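Local coordinates for putative secreted protein (PDB 2QF9) that is of unknown function but is probably secreted, and forms an all-helical bundle of the DUF305 family, which is grouped with the ferritins, at residues D98-K103 / E113-Q118; E25-V30 / D45-Q50; K132-R137 / G141-L146; A13-V18 / M75-M80. One frame throughout, in Å; residues are numbered along the deposited sequence. Where two conformers were deposited one is given.

Contact 1. Residues D98-K103 / E113-Q118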
loop_
_atom_site.group_PDB
_atom_site.type_symbol
_atom_site.label_atom_id
_atom_site.label_comp_id
_atom_site.label_asym_id
_atom_site.label_seq_id
_atom_site.Cartn_x
_atom_site.Cartn_y
_atom_site.Cartn_z
ATOM N N ASP A 98 3.449 16.424 13.830
ATOM C CA ASP A 98 3.576 15.326 14.780
ATOM C C ASP A 98 2.535 15.411 15.887
ATOM O O ASP A 98 1.994 14.385 16.304
ATOM C CB ASP A 98 4.987 15.288 15.378
ATOM C CG ASP A 98 6.048 14.897 14.353
ATOM O OD1 ASP A 98 5.722 14.173 13.385
ATOM O OD2 ASP A 98 7.203 15.334 14.509
ATOM N N ALA A 99 2.251 16.634 16.357
ATOM C CA ALA A 99 1.281 16.826 17.453
ATOM C C ALA A 99 -0.142 16.460 17.001
ATOM O O ALA A 99 -0.937 15.922 17.774
ATOM C CB ALA A 99 1.320 18.281 17.973
ATOM N N GLU A 100 -0.450 16.789 15.750
ATOM C CA GLU A 100 -1.758 16.440 15.157
ATOM C C GLU A 100 -1.906 14.920 15.034
ATOM O O GLU A 100 -2.965 14.345 15.327
ATOM C CB GLU A 100 -1.897 17.111 13.782
ATOM C CG GLU A 100 -2.238 18.607 13.916
ATOM C CD GLU A 100 -2.223 19.364 12.595
ATOM O OE1 GLU A 100 -1.552 18.937 11.633
ATOM O OE2 GLU A 100 -2.880 20.423 12.543
HETATM N N MSE A 101 -0.840 14.259 14.586
HETATM C CA MSE A 101 -0.854 12.787 14.474
HETATM C C MSE A 101 -1.025 12.129 15.846
HETATM O O MSE A 101 -1.776 11.168 15.987
HETATM C CB MSE A 101 0.412 12.274 13.784
HETATM C CG MSE A 101 0.594 12.779 12.366
HETATM SE SE MSE A 101 -0.796 12.107 11.135
HETATM C CE MSE A 101 -0.105 10.270 10.929
ATOM N N LYS A 102 -0.336 12.656 16.852
ATOM C CA LYS A 102 -0.488 12.174 18.218
ATOM C C LYS A 102 -1.929 12.366 18.712
ATOM O O LYS A 102 -2.519 11.438 19.281
ATOM C CB LYS A 102 0.490 12.887 19.150
ATOM C CG LYS A 102 0.334 12.478 20.621
ATOM C CD LYS A 102 1.244 13.295 21.533
ATOM C CE LYS A 102 1.255 12.691 22.927
ATOM N NZ LYS A 102 -0.036 12.959 23.603
ATOM N N LYS A 103 -2.486 13.560 18.484
ATOM C CA LYS A 103 -3.827 13.883 18.954
ATOM C C LYS A 103 -4.821 12.901 18.357
ATOM O O LYS A 103 -5.663 12.358 19.073
ATOM C CB LYS A 103 -4.218 15.326 18.612
ATOM C CG LYS A 103 -5.586 15.707 19.119
ATOM C CD LYS A 103 -5.880 17.167 18.825
ATOM C CE LYS A 103 -7.380 17.407 18.662
ATOM N NZ LYS A 103 -8.135 17.263 19.928
ATOM N N GLU A 113 -13.295 10.487 14.193
ATOM C CA GLU A 113 -13.781 10.615 12.812
ATOM C C GLU A 113 -13.654 12.063 12.326
ATOM O O GLU A 113 -13.092 12.336 11.252
ATOM C CB GLU A 113 -15.252 10.176 12.719
ATOM C CG GLU A 113 -15.467 8.694 12.993
ATOM C CD GLU A 113 -16.892 8.402 13.447
ATOM O OE1 GLU A 113 -17.811 9.001 12.867
ATOM O OE2 GLU A 113 -17.068 7.587 14.372
ATOM N N VAL A 114 -14.159 12.994 13.135
ATOM C CA VAL A 114 -14.134 14.413 12.761
ATOM C C VAL A 114 -12.696 14.886 12.576
ATOM O O VAL A 114 -12.364 15.551 11.587
ATOM C CB VAL A 114 -14.878 15.248 13.832
ATOM C CG1 VAL A 114 -14.570 16.748 13.701
ATOM C CG2 VAL A 114 -16.402 14.974 13.714
ATOM N N TYR A 115 -11.846 14.537 13.522
ATOM C CA TYR A 115 -10.459 15.027 13.495
ATOM C C TYR A 115 -9.717 14.474 12.280
ATOM O O TYR A 115 -8.996 15.207 11.613
ATOM C CB TYR A 115 -9.731 14.685 14.788
ATOM C CG TYR A 115 -8.496 15.549 14.990
ATOM C CD1 TYR A 115 -8.626 16.932 15.179
ATOM C CD2 TYR A 115 -7.222 15.001 14.998
ATOM C CE1 TYR A 115 -7.504 17.740 15.364
ATOM C CE2 TYR A 115 -6.098 15.793 15.174
ATOM C CZ TYR A 115 -6.242 17.163 15.361
ATOM O OH TYR A 115 -5.140 17.982 15.536
ATOM N N TYR A 116 -9.951 13.199 11.973
ATOM C CA TYR A 116 -9.401 12.552 10.773
ATOM C C TYR A 116 -9.876 13.262 9.504
ATOM O O TYR A 116 -9.080 13.575 8.614
ATOM C CB TYR A 116 -9.841 11.084 10.750
ATOM C CG TYR A 116 -9.512 10.368 9.472
ATOM C CD1 TYR A 116 -8.199 9.938 9.199
ATOM C CD2 TYR A 116 -10.510 10.136 8.502
ATOM C CE1 TYR A 116 -7.893 9.273 8.015
ATOM C CE2 TYR A 116 -10.216 9.481 7.312
ATOM C CZ TYR A 116 -8.908 9.055 7.063
ATOM O OH TYR A 116 -8.616 8.394 5.906
ATOM N N LEU A 117 -11.182 13.494 9.416
ATOM C CA LEU A 117 -11.753 14.186 8.270
ATOM C C LEU A 117 -11.187 15.598 8.098
ATOM O O LEU A 117 -10.958 16.040 6.984
ATOM C CB LEU A 117 -13.278 14.200 8.349
ATOM C CG LEU A 117 -13.928 12.816 8.198
ATOM C CD1 LEU A 117 -15.354 12.891 8.716
ATOM C CD2 LEU A 117 -13.874 12.299 6.746
ATOM N N GLN A 118 -10.953 16.288 9.207
ATOM C CA GLN A 118 -10.369 17.638 9.150
ATOM C C GLN A 118 -8.914 17.592 8.680
ATOM O O GLN A 118 -8.523 18.346 7.772
ATOM C CB GLN A 118 -10.465 18.297 10.514
ATOM C CG GLN A 118 -11.898 18.720 10.855
ATOM C CD GLN A 118 -12.042 19.132 12.317
ATOM O OE1 GLN A 118 -11.274 18.707 13.170
ATOM N NE2 GLN A 118 -13.045 19.959 12.604
HETATM O O HOH W 1 -5.583 20.379 13.600
#
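Lys103 and Tyr115 mark the nearest backbone approach, 8.7 Å between their CA atoms, so two helical segments meet through long side chains instead of touching backbones. A chi1 of -161°, with CG turned away from the backbone N, sends the Tyr115 ring out to helix 98-106, and the aliphatic chain of Lys103 lies across one ring face. Lys103 CE makes a CH-pi contact, 3.6 Å from the Tyr115 ring centroid; a bend at the last torsion then holds NZ over the same face, 4.9 Å from that centroid and 19° off the ring normal, a cation-pi pair. Lysine suits the place because its methylenes and its charge both use the ring. At the edge, Tyr115 CE2 lies 3.5 Å from Glu100 O, near the ring plane, and Tyr115 OH rests 3.4 Å from Glu100 CG. One water joins Glu100 OE2 to Tyr115 OH, while Glu100 OE1 accepts from Thr97 N. A serine replacing Tyr115 would probably leave the Lys103 chain free to swing and cost the bridging water its link to the phenol. Such surface packing is characteristic of consecutive helices joined by a short turn, here helix 98-106 and helix 109-137.

Contact 2. Residues E25-V30 / D45-Q50. With EDO (1,2-ethanediol), chain C.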
loop_
_atom_site.group_PDB
_atom_site.type_symbol
_atom_site.label_atom_id
_atom_site.label_comp_id
_atom_site.label_asym_id
_atom_site.label_seq_id
_atom_site.Cartn_x
_atom_site.Cartn_y
_atom_site.Cartn_z
ATOM N N GLU A 25 -0.728 6.301 6.999
ATOM C CA GLU A 25 -0.590 6.231 8.459
ATOM C C GLU A 25 -1.835 6.789 9.171
ATOM O O GLU A 25 -2.356 6.162 10.104
ATOM C CB GLU A 25 0.691 6.965 8.902
ATOM C CG GLU A 25 0.886 7.091 10.410
ATOM C CD GLU A 25 1.091 5.753 11.148
ATOM O OE1 GLU A 25 1.036 4.670 10.514
ATOM O OE2 GLU A 25 1.302 5.804 12.387
HETATM N N MSE A 26 -2.308 7.965 8.743
HETATM C CA MSE A 26 -3.537 8.520 9.303
HETATM C C MSE A 26 -4.714 7.556 9.190
HETATM O O MSE A 26 -5.527 7.439 10.112
HETATM C CB MSE A 26 -3.897 9.814 8.599
HETATM C CG MSE A 26 -3.377 11.019 9.279
HETATM SE SE MSE A 26 -4.514 12.476 8.713
HETATM C CE MSE A 26 -4.161 12.417 6.813
ATOM N N SER A 27 -4.811 6.874 8.050
ATOM C CA SER A 27 -5.869 5.888 7.792
ATOM C C SER A 27 -5.797 4.678 8.717
ATOM O O SER A 27 -6.832 4.229 9.237
ATOM C CB SER A 27 -5.876 5.486 6.305
ATOM O OG SER A 27 -6.143 6.660 5.525
ATOM N N TYR A 28 -4.581 4.171 8.952
ATOM C CA TYR A 28 -4.381 3.101 9.924
ATOM C C TYR A 28 -4.817 3.537 11.322
ATOM O O TYR A 28 -5.458 2.771 12.035
ATOM C CB TYR A 28 -2.914 2.647 9.965
ATOM C CG TYR A 28 -2.667 1.515 9.000
ATOM C CD1 TYR A 28 -2.189 1.761 7.699
ATOM C CD2 TYR A 28 -2.977 0.195 9.361
ATOM C CE1 TYR A 28 -1.988 0.701 6.798
ATOM C CE2 TYR A 28 -2.768 -0.882 8.449
ATOM C CZ TYR A 28 -2.297 -0.609 7.180
ATOM O OH TYR A 28 -2.097 -1.646 6.291
ATOM N N ILE A 29 -4.474 4.769 11.695
ATOM C CA ILE A 29 -4.781 5.265 13.034
ATOM C C ILE A 29 -6.299 5.398 13.235
ATOM O O ILE A 29 -6.851 4.853 14.211
ATOM C CB ILE A 29 -4.060 6.612 13.348
ATOM C CG1 ILE A 29 -2.526 6.432 13.363
ATOM C CG2 ILE A 29 -4.534 7.156 14.702
ATOM C CD1 ILE A 29 -1.783 7.780 13.309
ATOM N N VAL A 30 -6.974 6.084 12.312
ATOM C CA VAL A 30 -8.417 6.299 12.482
ATOM C C VAL A 30 -9.201 4.972 12.522
ATOM O O VAL A 30 -10.173 4.852 13.253
ATOM C CB VAL A 30 -9.020 7.298 11.463
ATOM C CG1 VAL A 30 -9.258 6.648 10.104
ATOM C CG2 VAL A 30 -10.343 7.887 12.023
ATOM N N ASP A 45 -10.060 2.942 1.627
ATOM C CA ASP A 45 -9.890 3.365 0.227
ATOM C C ASP A 45 -8.707 4.321 0.009
ATOM O O ASP A 45 -7.914 4.147 -0.917
ATOM C CB ASP A 45 -11.182 3.962 -0.328
ATOM C CG ASP A 45 -12.289 2.899 -0.507
ATOM O OD1 ASP A 45 -11.978 1.700 -0.607
ATOM O OD2 ASP A 45 -13.468 3.272 -0.567
ATOM N N ILE A 46 -8.579 5.307 0.884
ATOM C CA ILE A 46 -7.435 6.207 0.814
ATOM C C ILE A 46 -6.119 5.457 1.045
ATOM O O ILE A 46 -5.145 5.685 0.320
ATOM C CB ILE A 46 -7.591 7.382 1.809
ATOM C CG1 ILE A 46 -8.732 8.283 1.330
ATOM C CG2 ILE A 46 -6.255 8.178 1.951
ATOM C CD1 ILE A 46 -9.102 9.402 2.318
ATOM N N ALA A 47 -6.071 4.597 2.072
ATOM C CA ALA A 47 -4.866 3.806 2.319
ATOM C C ALA A 47 -4.485 2.968 1.089
ATOM O O ALA A 47 -3.323 2.928 0.686
ATOM C CB ALA A 47 -5.048 2.893 3.546
ATOM N N GLN A 48 -5.471 2.298 0.509
ATOM C CA GLN A 48 -5.223 1.415 -0.634
ATOM C C GLN A 48 -4.692 2.196 -1.833
ATOM O O GLN A 48 -3.687 1.798 -2.454
ATOM C CB GLN A 48 -6.480 0.613 -0.980
ATOM C CG GLN A 48 -6.784 -0.488 0.055
ATOM C CD GLN A 48 -5.910 -1.720 -0.160
ATOM O OE1 GLN A 48 -6.329 -2.670 -0.812
ATOM N NE2 GLN A 48 -4.693 -1.691 0.354
ATOM N N THR A 49 -5.354 3.305 -2.153
ATOM C CA THR A 49 -4.991 4.093 -3.316
ATOM C C THR A 49 -3.640 4.759 -3.124
ATOM O O THR A 49 -2.775 4.678 -3.996
ATOM C CB THR A 49 -6.089 5.133 -3.647
ATOM O OG1 THR A 49 -7.275 4.419 -4.002
ATOM C CG2 THR A 49 -5.676 6.060 -4.819
ATOM N N GLN A 50 -3.442 5.381 -1.972
ATOM C CA GLN A 50 -2.221 6.149 -1.741
ATOM C C GLN A 50 -0.989 5.249 -1.539
ATOM O O GLN A 50 0.083 5.557 -2.051
ATOM C CB GLN A 50 -2.405 7.192 -0.635
ATOM C CG GLN A 50 -3.411 8.295 -1.088
ATOM C CD GLN A 50 -3.225 9.638 -0.403
ATOM O OE1 GLN A 50 -2.170 9.936 0.129
ATOM N NE2 GLN A 50 -4.258 10.457 -0.436
HETATM C C1 EDO C . -1.489 -1.342 2.753
HETATM O O1 EDO C . -1.123 -0.857 4.036
HETATM C C2 EDO C . -2.235 -0.230 2.027
HETATM O O2 EDO C . -3.620 -0.346 2.307
#
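Ser27 and Ala47 bring the two helices close, with CA atoms only 5.9 Å apart, and the direct contact is purely van der Waals. Ser27 CB meets Ala47 CB at 3.9 Å, and Ser27 OG rests against the methyl branch of Ile46, 3.9 Å from its CG2. Small residues suit this place, since neither side chain keeps the backbones apart. Hydrogen bonding by Ser27 runs elsewhere, since its buried OG is bound to Ala23 O one helical turn earlier and to Tyr116 OH of helix 109-137.

The polar bridge is made by a 1,2-ethanediol, probably from the crystallisation liquor. Tyr28 OH and diol O1 share a hydrogen bond of 2.6 Å, and O1 lies at the ring edge in its plane. Gln48, its chain folded at chi2 (-79°), gives NE2 to diol O2 at 2.6 Å, with a moderately bent N-H...O angle of 146°. The same two residues of the second subunit also bind the diol.

Aromatic packing adds the edge-to-face pair of Tyr28 with Tyr44 of the second subunit. Placing a leucine at Tyr28 would probably cost diol O1 this hydroxyl and leave that neighbouring Tyr44 without its ring partner. The chemistry thus implies two roles: small residues let helices 8-31 and 37-63 pack tightly, while tyrosine and glutamine beside them form a polar patch at the dimer interface.

Contact 3. Residues K132-R137 / G141-L146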
loop_
_atom_site.group_PDB
_atom_site.type_symbol
_atom_site.label_atom_id
_atom_site.label_comp_id
_atom_site.label_asym_id
_atom_site.label_seq_id
_atom_site.Cartn_x
_atom_site.Cartn_y
_atom_site.Cartn_z
ATOM N N LYS A 132 -1.006 19.511 -8.986
ATOM C CA LYS A 132 -1.111 20.579 -9.978
ATOM C C LYS A 132 0.268 21.021 -10.443
ATOM O O LYS A 132 0.458 21.293 -11.644
ATOM C CB LYS A 132 -1.920 21.764 -9.431
ATOM C CG LYS A 132 -3.414 21.546 -9.451
ATOM C CD LYS A 132 -4.137 22.767 -8.873
ATOM C CE LYS A 132 -5.649 22.621 -8.930
ATOM N NZ LYS A 132 -6.305 23.783 -8.209
ATOM N N GLY A 133 1.226 21.076 -9.510
ATOM C CA GLY A 133 2.611 21.430 -9.826
ATOM C C GLY A 133 3.227 20.439 -10.809
ATOM O O GLY A 133 3.932 20.830 -11.743
ATOM N N CYS A 134 2.974 19.151 -10.592
ATOM C CA CYS A 134 3.445 18.116 -11.514
ATOM C C CYS A 134 2.709 18.178 -12.869
ATOM O O CYS A 134 3.329 18.000 -13.914
ATOM C CB CYS A 134 3.345 16.727 -10.871
ATOM S SG CYS A 134 3.869 15.318 -11.912
ATOM N N VAL A 135 1.401 18.453 -12.864
ATOM C CA VAL A 135 0.670 18.588 -14.132
ATOM C C VAL A 135 1.354 19.690 -14.988
ATOM O O VAL A 135 1.522 19.536 -16.207
ATOM C CB VAL A 135 -0.872 18.822 -13.933
ATOM C CG1 VAL A 135 -1.571 19.100 -15.272
ATOM C CG2 VAL A 135 -1.517 17.610 -13.285
ATOM N N GLU A 136 1.778 20.764 -14.334
ATOM C CA GLU A 136 2.504 21.851 -15.005
ATOM C C GLU A 136 3.940 21.501 -15.414
ATOM O O GLU A 136 4.362 21.846 -16.523
ATOM C CB GLU A 136 2.516 23.094 -14.118
ATOM C CG GLU A 136 3.276 24.293 -14.693
ATOM C CD GLU A 136 3.332 25.446 -13.714
ATOM O OE1 GLU A 136 2.322 25.671 -13.007
ATOM O OE2 GLU A 136 4.384 26.127 -13.652
ATOM N N ARG A 137 4.687 20.821 -14.536
ATOM C CA ARG A 137 6.147 20.750 -14.660
ATOM C C ARG A 137 6.715 19.370 -15.048
ATOM O O ARG A 137 7.796 19.287 -15.647
ATOM C CB ARG A 137 6.819 21.205 -13.362
ATOM C CG ARG A 137 6.586 22.665 -12.969
ATOM C CD ARG A 137 7.232 22.948 -11.629
ATOM N NE ARG A 137 7.111 24.353 -11.238
ATOM C CZ ARG A 137 8.048 25.277 -11.458
ATOM N NH1 ARG A 137 9.178 24.954 -12.074
ATOM N NH2 ARG A 137 7.853 26.535 -11.069
ATOM N N GLY A 141 4.999 11.013 -19.065
ATOM C CA GLY A 141 3.573 10.933 -19.366
ATOM C C GLY A 141 2.764 10.235 -18.288
ATOM O O GLY A 141 1.744 10.760 -17.839
ATOM N N VAL A 142 3.221 9.051 -17.856
ATOM C CA VAL A 142 2.471 8.279 -16.869
ATOM C C VAL A 142 2.389 9.024 -15.520
ATOM O O VAL A 142 1.381 8.933 -14.818
ATOM C CB VAL A 142 3.037 6.834 -16.716
ATOM C CG1 VAL A 142 4.489 6.841 -16.232
ATOM C CG2 VAL A 142 2.160 5.995 -15.834
ATOM N N GLU A 143 3.448 9.755 -15.194
ATOM C CA GLU A 143 3.513 10.557 -13.961
ATOM C C GLU A 143 2.601 11.786 -14.013
ATOM O O GLU A 143 1.908 12.084 -13.032
ATOM C CB GLU A 143 4.949 10.968 -13.656
ATOM C CG GLU A 143 5.108 11.520 -12.248
ATOM C CD GLU A 143 6.551 11.758 -11.848
ATOM O OE1 GLU A 143 7.463 11.407 -12.626
ATOM O OE2 GLU A 143 6.764 12.291 -10.741
ATOM N N LYS A 144 2.615 12.494 -15.147
ATOM C CA LYS A 144 1.683 13.608 -15.393
ATOM C C LYS A 144 0.223 13.152 -15.258
ATOM O O LYS A 144 -0.589 13.814 -14.598
ATOM C CB LYS A 144 1.916 14.212 -16.785
ATOM C CG LYS A 144 3.180 15.047 -16.888
ATOM C CD LYS A 144 3.384 15.571 -18.310
ATOM C CE LYS A 144 2.545 16.816 -18.609
ATOM N NZ LYS A 144 2.500 17.093 -20.097
ATOM N N ARG A 145 -0.105 12.017 -15.874
ATOM C CA ARG A 145 -1.461 11.498 -15.845
ATOM C C ARG A 145 -1.856 11.076 -14.443
ATOM O O ARG A 145 -3.004 11.282 -14.034
ATOM C CB ARG A 145 -1.630 10.343 -16.824
ATOM C CG ARG A 145 -1.500 10.799 -18.277
ATOM C CD ARG A 145 -2.025 9.771 -19.264
ATOM N NE ARG A 145 -1.365 8.477 -19.121
ATOM C CZ ARG A 145 -0.258 8.108 -19.767
ATOM N NH1 ARG A 145 0.341 8.934 -20.622
ATOM N NH2 ARG A 145 0.244 6.898 -19.557
ATOM N N LEU A 146 -0.899 10.498 -13.712
ATOM C CA LEU A 146 -1.146 10.116 -12.327
ATOM C C LEU A 146 -1.489 11.340 -11.496
ATOM O O LEU A 146 -2.475 11.326 -10.738
ATOM C CB LEU A 146 0.049 9.368 -11.711
ATOM C CG LEU A 146 -0.296 8.610 -10.395
ATOM C CD1 LEU A 146 -1.202 7.403 -10.635
ATOM C CD2 LEU A 146 0.983 8.144 -9.721
#
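Cys134 and Val135 face Glu143 and Lys144 in a helical hairpin, where helix 109-137 ends and helix 141-167 begins after a short turn. The segments run roughly antiparallel, with 145° between their directions and 8.5 Å between their axes at closest approach. Val135 and Lys144 have CA atoms 5.2 Å apart, and van der Waals packing alone joins the two segments. Cys134 CB points toward the partner helix, and SG, anti to the backbone N (chi1 179°), reaches 3.9 Å from Glu143 O and 4.0 Å from Glu143 CG. The sulfur is tied to Cys138 in a disulfide, which staples the last turn of the first helix to the loop. Lys144 suits the partly exposed side of the hairpin: its methylenes pack alongside the helix end, and a bend at chi3 (81°) brings CE to 3.8 Å from Val135 O. Val135 points its CB away, yet its CG2 branch comes within 4.1 Å of Lys144 O. Around the hairpin, Phe12 of helix 8-31 packs on both Cys134 and Glu143, and Trp60 of helix 37-63 packs on Glu143 and Leu146. Val142 touches Leu63 of the second subunit, so the hairpin end also borders the dimer partner.

Contact 4. Residues A13-V18 / M75-M80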
loop_
_atom_site.group_PDB
_atom_site.type_symbol
_atom_site.label_atom_id
_atom_site.label_comp_id
_atom_site.label_asym_id
_atom_site.label_seq_id
_atom_site.Cartn_x
_atom_site.Cartn_y
_atom_site.Cartn_z
ATOM N N ALA A 13 7.870 12.693 -7.430
ATOM C CA ALA A 13 7.877 11.298 -6.963
ATOM C C ALA A 13 8.374 11.171 -5.521
ATOM O O ALA A 13 7.745 10.465 -4.712
ATOM C CB ALA A 13 8.692 10.399 -7.903
ATOM N N ARG A 14 9.468 11.861 -5.179
ATOM C CA ARG A 14 10.008 11.838 -3.811
ATOM C C ARG A 14 9.026 12.449 -2.809
ATOM O O ARG A 14 8.680 11.833 -1.774
ATOM C CB ARG A 14 11.340 12.597 -3.736
ATOM C CG ARG A 14 12.525 11.844 -4.296
ATOM C CD ARG A 14 13.818 12.631 -4.126
ATOM N NE ARG A 14 14.920 11.946 -4.796
ATOM C CZ ARG A 14 15.516 12.346 -5.921
ATOM N NH1 ARG A 14 16.493 11.613 -6.433
ATOM N NH2 ARG A 14 15.160 13.475 -6.518
ATOM N N ASP A 15 8.573 13.661 -3.122
ATOM C CA ASP A 15 7.763 14.466 -2.205
ATOM C C ASP A 15 6.375 13.873 -2.040
ATOM O O ASP A 15 5.889 13.715 -0.912
ATOM C CB ASP A 15 7.659 15.909 -2.707
ATOM C CG ASP A 15 8.984 16.687 -2.591
ATOM O OD1 ASP A 15 9.964 16.192 -2.001
ATOM O OD2 ASP A 15 9.005 17.829 -3.077
HETATM N N MSE A 16 5.739 13.511 -3.150
HETATM C CA MSE A 16 4.397 12.963 -3.042
HETATM C C MSE A 16 4.436 11.585 -2.369
HETATM O O MSE A 16 3.475 11.207 -1.696
HETATM C CB MSE A 16 3.679 12.950 -4.404
HETATM C CG MSE A 16 2.224 12.612 -4.305
HETATM SE SE MSE A 16 1.182 13.898 -3.209
HETATM C CE MSE A 16 0.741 15.065 -4.653
ATOM N N SER A 17 5.535 10.830 -2.520
ATOM C CA SER A 17 5.635 9.548 -1.801
ATOM C C SER A 17 5.604 9.733 -0.269
ATOM O O SER A 17 4.902 8.998 0.447
ATOM C CB SER A 17 6.870 8.759 -2.239
ATOM O OG SER A 17 6.656 8.268 -3.551
ATOM N N VAL A 18 6.356 10.719 0.223
ATOM C CA VAL A 18 6.336 11.047 1.654
ATOM C C VAL A 18 4.936 11.534 2.082
ATOM O O VAL A 18 4.443 11.169 3.147
ATOM C CB VAL A 18 7.432 12.082 2.004
ATOM C CG1 VAL A 18 7.321 12.515 3.466
ATOM C CG2 VAL A 18 8.830 11.506 1.732
HETATM N N MSE A 75 9.780 20.370 -2.250
HETATM C CA MSE A 75 9.124 21.391 -3.076
HETATM C C MSE A 75 10.121 22.280 -3.822
HETATM O O MSE A 75 9.722 23.228 -4.494
HETATM C CB MSE A 75 8.149 22.234 -2.235
HETATM C CG MSE A 75 7.155 21.370 -1.450
HETATM SE SE MSE A 75 6.007 20.430 -2.715
HETATM C CE MSE A 75 4.793 21.932 -3.009
ATOM N N THR A 76 11.415 21.971 -3.714
ATOM C CA THR A 76 12.433 22.737 -4.472
ATOM C C THR A 76 12.118 22.697 -5.973
ATOM O O THR A 76 12.256 23.704 -6.675
ATOM C CB THR A 76 13.867 22.249 -4.173
ATOM O OG1 THR A 76 14.166 22.493 -2.792
ATOM C CG2 THR A 76 14.908 22.994 -5.031
ATOM N N TRP A 77 11.651 21.538 -6.442
ATOM C CA TRP A 77 11.291 21.313 -7.849
ATOM C C TRP A 77 10.124 22.198 -8.318
ATOM O O TRP A 77 9.917 22.381 -9.523
ATOM C CB TRP A 77 10.985 19.817 -8.085
ATOM C CG TRP A 77 9.769 19.348 -7.312
ATOM C CD1 TRP A 77 9.743 18.878 -6.025
ATOM C CD2 TRP A 77 8.401 19.347 -7.768
ATOM N NE1 TRP A 77 8.447 18.565 -5.658
ATOM C CE2 TRP A 77 7.605 18.846 -6.705
ATOM C CE3 TRP A 77 7.773 19.703 -8.977
ATOM C CZ2 TRP A 77 6.208 18.702 -6.810
ATOM C CZ3 TRP A 77 6.372 19.561 -9.087
ATOM C CH2 TRP A 77 5.612 19.050 -8.004
HETATM N N MSE A 78 9.358 22.725 -7.364
HETATM C CA MSE A 78 8.316 23.712 -7.645
HETATM C C MSE A 78 8.763 25.163 -7.416
HETATM O O MSE A 78 7.956 26.085 -7.539
HETATM C CB MSE A 78 7.069 23.421 -6.812
HETATM C CG MSE A 78 6.084 22.558 -7.542
HETATM SE SE MSE A 78 4.534 22.173 -6.429
HETATM C CE MSE A 78 3.429 23.701 -6.863
ATOM N N GLY A 79 10.038 25.347 -7.073
ATOM C CA GLY A 79 10.606 26.670 -6.753
ATOM C C GLY A 79 10.130 27.201 -5.412
ATOM O O GLY A 79 10.064 28.424 -5.202
HETATM N N MSE A 80 9.809 26.278 -4.506
HETATM C CA MSE A 80 9.241 26.615 -3.199
HETATM C C MSE A 80 9.982 25.968 -2.024
HETATM O O MSE A 80 9.462 25.924 -0.906
HETATM C CB MSE A 80 7.746 26.259 -3.155
HETATM C CG MSE A 80 6.868 27.188 -3.977
HETATM SE SE MSE A 80 7.025 29.068 -3.380
HETATM C CE MSE A 80 5.902 29.006 -1.755
#
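The indole of Trp77 presents its edge to Asp15 and one of its faces to a neighbour in sequence. Over that face sits Met78 CG (a selenomethionine, like the other methionines here), 3.4 Å above the plane and offset toward the rim. At the edge, Asp15 OD2 lies in the ring plane and accepts the indole N-H, Trp77 NE1 to Asp15 OD2 being 2.7 Å with a bent angle of 137°. The carboxylate is turned 46° from the ring, and the indole nitrogen meets OD2 from above the carboxylate plane. The backbone N of Met75, 2.8 Å from Asp15 OD2, comes on the syn side from the opposite face and makes a straighter bond.

One oxygen grips two donors, which helps to hold the carboxylate in its rotation and probably offsets part of its buried negative charge. Aspartate suits this place: its short chain reaches the loop from the helix, and tryptophan offers a donor on an otherwise apolar ring. The indole is placed by a chi1 of 64°, which puts CG between the backbone N and the carbonyl carbon. Met75 SE, on a doubly bent chain, closes in at 4.0 Å from Asp15 OD2. The loop is braced by Met75 O, which accepts Met78 N at 2.9 Å and Met80 N at 3.1 Å around a short 3-10 turn.

This turn lies against helix 8-31 with helix 109-137 alongside, where Met130 packs on Asp15 and Met75 and His129 touches Met78. On helix 8-31, Arg14 bonds to Pro67 O of the same long loop, while Met16 packs on Met57 of helix 37-63 and Met150 of helix 141-167.

The four contacts fall into two touching pairs along an elongated helical bundle, contact 2 lying nearer the middle. Contacts 1 and 2 have centres 13 Å apart, with Met101 packed on Met26; contacts 3 and 4 have centres 12 Å apart, and Arg137 and Gly133 pack against Trp77. Contacts 1 and 3 are 29 Å apart between centres, on opposite sides of the chain's centre, yet share helix 109-137, and contacts 2 and 4 share helix 8-31. Along the chain, contact 2 falls within the span bridged by contact 4, followed by contact 1 and then contact 3. Long helices thus link the two pairs, while contact 2 also faces the second subunit.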